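Side-chain contact in RimK domain protein ATP-grasp (Sphaerobacter thermophilus, PDB 5I47), which probably acts as an ATP-dependent ligase of the ATP-grasp superfamily, related to RimK and LysX, joining a carboxylate to an amine at the expense of ATP: residues A26-E31 with M270-V275. Residues are numbered along the deposited sequence; the frame is centred on the assembly and turned at random.
Sequences AARGHE and MIADFV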
# COMPACT_ATOMS: atom_id res chain seq x y z
N ALA B 26 -11.03 -13.38 29.43
CA ALA B 26 -11.32 -13.32 30.86
C ALA B 26 -10.99 -14.64 31.54
O ALA B 26 -10.47 -14.66 32.66
CB ALA B 26 -12.79 -12.95 31.08
N ALA B 27 -11.29 -15.76 30.88
CA ALA B 27 -10.94 -17.08 31.41
C ALA B 27 -9.43 -17.25 31.55
O ALA B 27 -8.99 -18.06 32.38
CB ALA B 27 -11.51 -18.17 30.51
N ARG B 28 -8.64 -16.52 30.78
CA ARG B 28 -7.18 -16.61 30.84
C ARG B 28 -6.56 -15.45 31.60
O ARG B 28 -5.34 -15.25 31.52
CB ARG B 28 -6.60 -16.69 29.43
CG ARG B 28 -6.88 -18.03 28.76
CD ARG B 28 -6.76 -17.97 27.25
NE ARG B 28 -7.06 -19.26 26.64
CZ ARG B 28 -8.29 -19.73 26.44
NH1 ARG B 28 -9.34 -19.00 26.80
NH2 ARG B 28 -8.48 -20.91 25.88
N GLY B 29 -7.36 -14.68 32.35
CA GLY B 29 -6.83 -13.68 33.24
C GLY B 29 -6.56 -12.32 32.64
O GLY B 29 -5.72 -11.58 33.17
N HIS B 30 -7.24 -11.95 31.55
CA HIS B 30 -7.02 -10.67 30.91
C HIS B 30 -8.36 -10.05 30.54
O HIS B 30 -9.29 -10.75 30.12
CB HIS B 30 -6.15 -10.81 29.66
CG HIS B 30 -4.72 -11.17 29.95
ND1 HIS B 30 -3.76 -10.23 30.26
CD2 HIS B 30 -4.10 -12.37 29.99
CE1 HIS B 30 -2.61 -10.84 30.47
NE2 HIS B 30 -2.79 -12.14 30.32
N GLU B 31 -8.46 -8.73 30.71
CA GLU B 31 -9.69 -8.01 30.40
C GLU B 31 -9.62 -7.52 28.96
O GLU B 31 -8.92 -6.55 28.65
CB GLU B 31 -9.89 -6.85 31.37
CG GLU B 31 -11.14 -6.03 31.10
CD GLU B 31 -11.06 -4.63 31.67
OE1 GLU B 31 -10.03 -4.31 32.31
OE2 GLU B 31 -12.02 -3.85 31.48
N MSE B 270 -8.50 -20.72 21.12
CA MSE B 270 -7.26 -20.83 20.37
C MSE B 270 -6.67 -19.46 20.05
O MSE B 270 -5.46 -19.25 20.13
CB MSE B 270 -7.49 -21.61 19.08
CG MSE B 270 -8.05 -22.99 19.30
SE MSE B 270 -8.54 -23.85 17.63
CE MSE B 270 -6.77 -23.89 16.79
N ILE B 271 -7.55 -18.52 19.68
CA ILE B 271 -7.11 -17.16 19.37
C ILE B 271 -6.56 -16.49 20.62
O ILE B 271 -5.50 -15.86 20.59
CB ILE B 271 -8.26 -16.36 18.75
CG1 ILE B 271 -8.63 -16.94 17.38
CG2 ILE B 271 -7.88 -14.89 18.62
CD1 ILE B 271 -9.64 -16.13 16.62
N ALA B 272 -7.27 -16.62 21.74
CA ALA B 272 -6.78 -16.05 23.00
C ALA B 272 -5.45 -16.66 23.41
O ALA B 272 -4.60 -15.97 23.98
CB ALA B 272 -7.82 -16.24 24.10
N ASP B 273 -5.26 -17.96 23.14
CA ASP B 273 -3.97 -18.58 23.41
C ASP B 273 -2.89 -18.03 22.49
O ASP B 273 -1.77 -17.74 22.94
CB ASP B 273 -4.07 -20.10 23.26
CG ASP B 273 -4.81 -20.76 24.41
OD1 ASP B 273 -4.79 -20.20 25.53
OD2 ASP B 273 -5.40 -21.84 24.20
N PHE B 274 -3.20 -17.86 21.21
CA PHE B 274 -2.21 -17.35 20.27
C PHE B 274 -1.81 -15.92 20.59
O PHE B 274 -0.67 -15.52 20.32
CB PHE B 274 -2.75 -17.45 18.84
CG PHE B 274 -1.77 -16.99 17.79
CD1 PHE B 274 -0.64 -17.74 17.49
CD2 PHE B 274 -1.99 -15.81 17.09
CE1 PHE B 274 0.26 -17.32 16.53
CE2 PHE B 274 -1.09 -15.38 16.13
CZ PHE B 274 0.03 -16.14 15.85
N VAL B 275 -2.71 -15.14 21.19
CA VAL B 275 -2.42 -13.73 21.46
C VAL B 275 -1.52 -13.58 22.68
O VAL B 275 -0.63 -12.72 22.71
CB VAL B 275 -3.73 -12.94 21.61
CG1 VAL B 275 -3.47 -11.55 22.14
CG2 VAL B 275 -4.46 -12.86 20.27
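Arg28 and Asp273 form a salt bridge between the C-terminal end of helix 16-27 and the last helix of the chain, 267-275. The bond runs from Arg28 NE to Asp273 OD1 over 2.7 Å and is moderately straight, with an N-H...O angle of 156°. OD1 lies close to the guanidinium plane, at its NE edge, yet the arginine meets this oxygen from above the carboxylate plane. With the two planes turned 64° apart, the pair does not adopt the flat, two-bond pairing of a guanidinium with a carboxylate: Arg28 NH2 remains 3.6 Å from Asp273 OD2, and NE alone makes the bond. Arg28 CG stands anti to the carbonyl carbon (chi1 -71°), and the chain then runs extended from CG to NE, which carries the guanidinium across to the neighbouring helix. Its NH1 turns back to hydrogen-bond the carbonyl oxygen of Ala24, so two different nitrogens hold the group, one to its own helix and one to helix 267-275, which probably limits its rotation.

Beside the bridge, the methyl of Ala272 sits over one guanidinium face; its nearest neighbour is Arg28 CD, 3.7 Å from CB. The same alanine also packs on Ala24, and elsewhere along the two helices the buried Ile271 touches Leu21, and Val275 touches Phe25. At the backbone, Gly29, with positive phi, is the C-prime residue of a Schellman motif closing helix 16-27, in which its N bonds to Ala26 O and His30 N to Phe25 O.

The contact thus joins a helix of the Rossmann-like preATP-grasp region to the C-terminal helix of the ATP-grasp region. Its chemistry implies a single-point ionic link on the solvent-facing side of the contact, probably weakened by water, lying alongside the apolar packing of the two helices.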